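Local coordinates for Ras-associated and pleckstrin homology domains-containing protein 1 (Homo sapiens, PDB 4GMV) that mediates localized membrane signals, is implicated in regulating lamellipodial dynamics, targets EVL and VASP to the leading edge, and is present here as its coiled-coil, RA and PH segment, at residues A[70-75]-A[113-118]; A[84-89]-A[210-215]. All coordinates share one frame; numbering follows the deposited sequence.

Contact 1. Residues A[70-75]-A[113-118]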
loop_
_atom_site.group_PDB
_atom_site.type_symbol
_atom_site.label_atom_id
_atom_site.label_comp_id
_atom_site.label_asym_id
_atom_site.label_seq_id
_atom_site.Cartn_x
_atom_site.Cartn_y
_atom_site.Cartn_z
ATOM N N SER A 70 14.121 -4.291 -10.871
ATOM C CA SER A 70 13.112 -5.136 -10.220
ATOM C C SER A 70 11.819 -4.381 -9.975
ATOM O O SER A 70 11.826 -3.227 -9.564
ATOM C CB SER A 70 13.615 -5.715 -8.894
ATOM O OG SER A 70 12.544 -6.233 -8.117
ATOM N N LEU A 71 10.717 -5.083 -10.200
ATOM C CA LEU A 71 9.356 -4.574 -10.085
ATOM C C LEU A 71 8.935 -4.337 -8.616
ATOM O O LEU A 71 8.019 -3.548 -8.332
ATOM C CB LEU A 71 8.444 -5.603 -10.773
ATOM C CG LEU A 71 6.930 -5.562 -10.912
ATOM C CD1 LEU A 71 6.449 -4.361 -11.716
ATOM C CD2 LEU A 71 6.466 -6.845 -11.585
ATOM N N ASP A 72 9.624 -5.003 -7.689
ATOM C CA ASP A 72 9.212 -5.018 -6.280
ATOM C C ASP A 72 9.765 -3.869 -5.403
ATOM O O ASP A 72 9.440 -3.800 -4.212
ATOM C CB ASP A 72 9.538 -6.383 -5.646
ATOM C CG ASP A 72 8.986 -7.569 -6.441
ATOM O OD1 ASP A 72 7.927 -7.456 -7.086
ATOM O OD2 ASP A 72 9.626 -8.644 -6.402
ATOM N N TRP A 73 10.590 -2.985 -5.980
ATOM C CA TRP A 73 11.203 -1.879 -5.230
ATOM C C TRP A 73 10.147 -0.939 -4.719
ATOM O O TRP A 73 9.303 -0.472 -5.484
ATOM C CB TRP A 73 12.219 -1.086 -6.065
ATOM C CG TRP A 73 13.518 -1.783 -6.398
ATOM C CD1 TRP A 73 14.002 -2.105 -7.665
ATOM C CD2 TRP A 73 14.565 -2.243 -5.465
ATOM N NE1 TRP A 73 15.222 -2.722 -7.582
ATOM C CE2 TRP A 73 15.619 -2.836 -6.296
ATOM C CE3 TRP A 73 14.729 -2.227 -4.082
ATOM C CZ2 TRP A 73 16.771 -3.391 -5.743
ATOM C CZ3 TRP A 73 15.905 -2.785 -3.538
ATOM C CH2 TRP A 73 16.895 -3.354 -4.352
ATOM N N SER A 74 10.234 -0.642 -3.418
ATOM C CA SER A 74 9.204 0.050 -2.653
ATOM C C SER A 74 9.778 0.999 -1.601
ATOM O O SER A 74 10.901 0.804 -1.114
ATOM C CB SER A 74 8.355 -0.974 -1.904
ATOM O OG SER A 74 7.756 -1.894 -2.792
ATOM N N LEU A 75 8.997 2.026 -1.263
ATOM C CA LEU A 75 9.189 2.776 -0.028
ATOM C C LEU A 75 8.151 2.295 0.964
ATOM O O LEU A 75 6.952 2.313 0.675
ATOM C CB LEU A 75 9.052 4.285 -0.237
ATOM C CG LEU A 75 10.286 5.004 -0.773
ATOM C CD1 LEU A 75 10.082 6.492 -0.573
ATOM C CD2 LEU A 75 11.579 4.536 -0.115
ATOM N N GLU A 113 12.938 -4.216 -1.738
ATOM C CA GLU A 113 12.136 -5.128 -2.557
ATOM C C GLU A 113 10.995 -5.653 -1.709
ATOM O O GLU A 113 11.082 -5.685 -0.491
ATOM C CB GLU A 113 12.993 -6.336 -2.992
ATOM C CG GLU A 113 14.257 -5.995 -3.758
ATOM C CD GLU A 113 14.619 -7.042 -4.792
ATOM O OE1 GLU A 113 15.605 -7.807 -4.580
ATOM O OE2 GLU A 113 13.912 -7.100 -5.817
ATOM N N ARG A 114 9.939 -6.106 -2.361
ATOM C CA ARG A 114 8.670 -6.394 -1.686
ATOM C C ARG A 114 7.719 -7.103 -2.639
ATOM O O ARG A 114 6.904 -6.447 -3.311
ATOM C CB ARG A 114 7.965 -5.097 -1.225
ATOM C CG ARG A 114 8.710 -4.173 -0.266
ATOM C CD ARG A 114 8.773 -4.667 1.171
ATOM N NE ARG A 114 7.605 -5.439 1.590
ATOM C CZ ARG A 114 7.169 -5.511 2.851
ATOM N NH1 ARG A 114 7.789 -4.840 3.819
ATOM N NH2 ARG A 114 6.106 -6.247 3.147
ATOM N N ILE A 115 7.801 -8.433 -2.676
ATOM C CA ILE A 115 6.819 -9.261 -3.393
ATOM C C ILE A 115 5.390 -8.648 -3.392
ATOM O O ILE A 115 4.693 -8.683 -4.403
ATOM C CB ILE A 115 6.702 -10.654 -2.742
ATOM C CG1 ILE A 115 8.087 -11.263 -2.429
ATOM C CG2 ILE A 115 5.834 -11.574 -3.596
ATOM C CD1 ILE A 115 8.791 -11.928 -3.597
ATOM N N GLU A 116 4.971 -8.100 -2.254
ATOM C CA GLU A 116 3.551 -7.834 -2.025
ATOM C C GLU A 116 2.951 -6.732 -2.890
ATOM O O GLU A 116 1.808 -6.846 -3.295
ATOM C CB GLU A 116 3.258 -7.501 -0.561
ATOM C CG GLU A 116 3.634 -8.569 0.430
ATOM C CD GLU A 116 4.795 -8.128 1.296
ATOM O OE1 GLU A 116 5.717 -7.435 0.783
ATOM O OE2 GLU A 116 4.772 -8.469 2.502
ATOM N N LYS A 117 3.715 -5.679 -3.157
ATOM C CA LYS A 117 3.181 -4.484 -3.832
ATOM C C LYS A 117 2.582 -4.811 -5.198
ATOM O O LYS A 117 1.556 -4.264 -5.553
ATOM C CB LYS A 117 4.273 -3.401 -3.942
ATOM C CG LYS A 117 3.823 -2.045 -4.477
ATOM C CD LYS A 117 4.872 -0.955 -4.218
ATOM C CE LYS A 117 5.855 -0.787 -5.363
ATOM N NZ LYS A 117 6.632 0.478 -5.293
ATOM N N TYR A 118 3.189 -5.714 -5.960
ATOM C CA TYR A 118 2.600 -6.014 -7.279
ATOM C C TYR A 118 2.183 -7.465 -7.517
ATOM O O TYR A 118 1.981 -7.860 -8.660
ATOM C CB TYR A 118 3.432 -5.442 -8.442
ATOM C CG TYR A 118 3.437 -3.920 -8.464
ATOM C CD1 TYR A 118 2.238 -3.188 -8.502
ATOM C CD2 TYR A 118 4.642 -3.212 -8.429
ATOM C CE1 TYR A 118 2.251 -1.799 -8.489
ATOM C CE2 TYR A 118 4.666 -1.832 -8.431
ATOM C CZ TYR A 118 3.475 -1.128 -8.468
ATOM O OH TYR A 118 3.527 0.245 -8.453
HETATM O O HOH W 1 6.635 1.606 -2.892
#
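Trp73 lays the six-membered part of its indole under the aliphatic stem of Glu113, whose CG stands over one ring face, 3.7 Å from the ring centroid and displaced toward the rim. The CH-pi contact suits a glutamate: its methylenes cover the aromatic surface while the carboxylate passes on to Ser70, whose OG gives a hydrogen bond to Glu113 OE2 (2.8 Å), arriving nearly in line with the C-O bond. The same Ser70 OG accepts the backbone N-H of Asp72 in an ST turn, which ties Glu113 to the type I turn from Ser70 to Trp73. Indole NE1 bonds to Gly68 O, and Phe111 stacks on the ring.

Lys117 reaches in from the start of helix 115-122. With CG anti to its backbone N (chi1 -173°) and a bend at chi3, its chain runs beside Ser74 OG, and NZ donates to Trp73 O at 2.8 Å. NZ also donates to a water that accepts from Leu75 N, and forms a salt bridge with Asp90, which probably does most to compensate the buried charge. Asp90 also bonds to Tyr118 OH. At the Tyr118 ring edge, in plane, lies Leu71 O, 3.4 Å from Tyr118 CD2, and Leu71 CD1 packs against the same carbon. An ST turn and type I turn leading into strand 74-79 thus pack against the link from strand 108-112 to helix 115-122, within the ubiquitin-like RA domain.

Contact 2. Residues A[84-89]-A[210-215]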
loop_
_atom_site.group_PDB
_atom_site.type_symbol
_atom_site.label_atom_id
_atom_site.label_comp_id
_atom_site.label_asym_id
_atom_site.label_seq_id
_atom_site.Cartn_x
_atom_site.Cartn_y
_atom_site.Cartn_z
ATOM N N MET A 84 3.086 -1.326 12.986
ATOM C CA MET A 84 2.475 -1.615 11.706
ATOM C C MET A 84 3.252 -0.950 10.574
ATOM O O MET A 84 4.051 -0.041 10.793
ATOM C CB MET A 84 0.987 -1.199 11.696
ATOM C CG MET A 84 0.721 0.297 11.776
ATOM S SD MET A 84 -1.043 0.715 11.758
ATOM C CE MET A 84 -1.489 0.379 13.454
ATOM N N GLU A 85 3.021 -1.417 9.359
ATOM C CA GLU A 85 3.642 -0.822 8.186
ATOM C C GLU A 85 2.708 -0.844 6.997
ATOM O O GLU A 85 1.834 -1.718 6.897
ATOM C CB GLU A 85 4.963 -1.506 7.817
ATOM C CG GLU A 85 5.157 -2.921 8.328
ATOM C CD GLU A 85 5.766 -3.832 7.290
ATOM O OE1 GLU A 85 6.900 -4.328 7.511
ATOM O OE2 GLU A 85 5.089 -4.076 6.263
ATOM N N ARG A 86 2.868 0.145 6.117
ATOM C CA ARG A 86 2.309 0.045 4.786
ATOM C C ARG A 86 3.315 0.480 3.743
ATOM O O ARG A 86 4.069 1.450 3.923
ATOM C CB ARG A 86 0.987 0.800 4.648
ATOM C CG ARG A 86 1.104 2.273 4.371
ATOM C CD ARG A 86 -0.240 2.792 3.935
ATOM N NE ARG A 86 -0.138 4.213 3.609
ATOM C CZ ARG A 86 -0.176 4.675 2.373
ATOM N NH1 ARG A 86 -0.366 3.835 1.361
ATOM N NH2 ARG A 86 -0.061 5.982 2.154
ATOM N N ILE A 87 3.340 -0.302 2.672
ATOM C CA ILE A 87 4.165 -0.069 1.500
ATOM C C ILE A 87 3.431 1.021 0.720
ATOM O O ILE A 87 2.351 0.760 0.238
ATOM C CB ILE A 87 4.216 -1.349 0.635
ATOM C CG1 ILE A 87 4.962 -2.469 1.366
ATOM C CG2 ILE A 87 4.808 -1.053 -0.728
ATOM C CD1 ILE A 87 4.722 -3.870 0.816
ATOM N N PHE A 88 4.023 2.209 0.597
ATOM C CA PHE A 88 3.440 3.315 -0.178
ATOM C C PHE A 88 3.075 2.900 -1.597
ATOM O O PHE A 88 3.829 2.154 -2.255
ATOM C CB PHE A 88 4.412 4.499 -0.294
ATOM C CG PHE A 88 4.578 5.292 0.969
ATOM C CD1 PHE A 88 3.521 6.038 1.490
ATOM C CD2 PHE A 88 5.802 5.319 1.627
ATOM C CE1 PHE A 88 3.674 6.768 2.654
ATOM C CE2 PHE A 88 5.959 6.050 2.793
ATOM C CZ PHE A 88 4.897 6.769 3.309
ATOM N N GLU A 89 1.919 3.383 -2.055
ATOM C CA GLU A 89 1.557 3.297 -3.459
ATOM C C GLU A 89 2.487 4.271 -4.183
ATOM O O GLU A 89 2.966 5.236 -3.578
ATOM C CB GLU A 89 0.061 3.642 -3.683
ATOM C CG GLU A 89 -0.960 2.737 -2.962
ATOM C CD GLU A 89 -0.582 1.244 -2.966
ATOM O OE1 GLU A 89 -0.011 0.771 -3.976
ATOM O OE2 GLU A 89 -0.886 0.521 -1.977
ATOM N N ASN A 210 -5.989 4.439 5.165
ATOM C CA ASN A 210 -4.978 3.605 4.517
ATOM C C ASN A 210 -5.018 2.242 5.148
ATOM O O ASN A 210 -5.591 2.103 6.218
ATOM C CB ASN A 210 -3.597 4.199 4.754
ATOM C CG ASN A 210 -3.281 5.366 3.836
ATOM O OD1 ASN A 210 -3.635 5.364 2.656
ATOM N ND2 ASN A 210 -2.568 6.357 4.369
ATOM N N VAL A 211 -4.356 1.253 4.531
ATOM C CA VAL A 211 -4.316 -0.102 5.040
ATOM C C VAL A 211 -2.885 -0.594 5.325
ATOM O O VAL A 211 -1.978 -0.428 4.526
ATOM C CB VAL A 211 -5.075 -1.103 4.131
ATOM C CG1 VAL A 211 -4.735 -0.887 2.657
ATOM C CG2 VAL A 211 -4.779 -2.550 4.567
ATOM N N TYR A 212 -2.721 -1.218 6.484
ATOM C CA TYR A 212 -1.415 -1.488 7.026
ATOM C C TYR A 212 -1.309 -2.951 7.383
ATOM O O TYR A 212 -2.298 -3.620 7.658
ATOM C CB TYR A 212 -1.177 -0.637 8.281
ATOM C CG TYR A 212 -1.148 0.846 8.031
ATOM C CD1 TYR A 212 -2.331 1.577 7.918
ATOM C CD2 TYR A 212 0.064 1.526 7.908
ATOM C CE1 TYR A 212 -2.308 2.939 7.686
ATOM C CE2 TYR A 212 0.098 2.886 7.664
ATOM C CZ TYR A 212 -1.099 3.593 7.558
ATOM O OH TYR A 212 -1.093 4.960 7.316
ATOM N N TYR A 213 -0.096 -3.458 7.379
ATOM C CA TYR A 213 0.131 -4.780 7.903
ATOM C C TYR A 213 0.568 -4.632 9.358
ATOM O O TYR A 213 1.559 -3.953 9.654
ATOM C CB TYR A 213 1.206 -5.450 7.096
ATOM C CG TYR A 213 0.862 -5.829 5.666
ATOM C CD1 TYR A 213 -0.058 -6.837 5.381
ATOM C CD2 TYR A 213 1.527 -5.233 4.599
ATOM C CE1 TYR A 213 -0.321 -7.214 4.077
ATOM C CE2 TYR A 213 1.264 -5.602 3.292
ATOM C CZ TYR A 213 0.350 -6.590 3.041
ATOM O OH TYR A 213 0.111 -6.952 1.737
ATOM N N GLY A 214 -0.181 -5.236 10.275
ATOM C CA GLY A 214 0.219 -5.247 11.682
ATOM C C GLY A 214 1.410 -6.165 11.875
ATOM O O GLY A 214 1.536 -7.149 11.156
ATOM N N GLN A 215 2.286 -5.822 12.820
ATOM C CA GLN A 215 3.497 -6.588 13.118
ATOM C C GLN A 215 3.364 -7.212 14.516
ATOM O O GLN A 215 3.202 -6.491 15.506
ATOM C CB GLN A 215 4.758 -5.688 13.086
ATOM C CG GLN A 215 4.838 -4.632 11.975
ATOM C CD GLN A 215 5.907 -3.549 12.226
ATOM O OE1 GLN A 215 6.071 -3.047 13.344
ATOM N NE2 GLN A 215 6.633 -3.183 11.171
HETATM O O HOH W 2 0.748 5.849 5.638
#
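Arg86 starts with CG wedged between its backbone N and carbonyl carbon (chi1 83°), then runs extended to NE, a course that carries its methylenes across Tyr212 and its guanidinium to Asn210. Tyr212, with CG turned away from its own carbonyl carbon (chi1 -64°), presents one ring face to Arg86 CD, which lies 4.0 Å from the ring centroid in a CH-pi contact. The guanidinium is nearly perpendicular to that ring, but stacks on the Asn210 amide, the two planes 24° apart and Asn210 CG 3.3 Å above the guanidinium plane. This is contact between flat polar groups: Arg86 NE and Asn210 ND2 are both donors and do not bond. Arginine suits the place because its stem is apolar enough for a ring and its head flat enough for an amide.

Met84 SD lies 3.7 Å from Tyr212 CG, approaching the ring obliquely in a Met-aromatic contact. The backbones of strands 84-87 and 210-214 pair antiparallel. Glu85 and Tyr213 form the hydrogen-bonded pair, with Glu85 N to Tyr213 O at 2.9 Å and Tyr213 N to Glu85 O at 2.6 Å. Met84 faces Gly214 in the adjoining non-hydrogen-bonded pair. Beyond them, Gln215 NE2 packs on Glu85 CG.

A water in the guanidinium plane accepts from Arg86 NE at 2.8 Å and also bonds to Tyr212 OH, while Arg86 NH1 makes a salt bridge to Glu92. The buried guanidinium is thus probably stabilised as a cation by Glu92, and this salt bridge and the water bond probably limit its rotation, with the Asn210 amide over one face and the Tyr212 ring supporting the stem, at a junction where the RA and PH domains share backbone bonds.

Contacts 1 and 2 have centres about 13 Å apart and alternate along the chain: 70-75, 84-89, 113-118, then 210-215. Contact 1 stays within the RA domain, whereas contact 2 joins that domain to the PH domain. Their first segments belong to consecutive, neighbouring strands, 74-79 and 84-87, and Leu75 O probably accepts a hydrogen bond from Phe88 N. Ile87 joins them further, its side chain packing against Ser74, Arg114 and Lys117. Strand 84-87 therefore has strand 74-79 along one edge and PH strand 210-214 along the other, so that the RA and PH domains are coupled through continuous strand pairing, consistent with their acting as one unit.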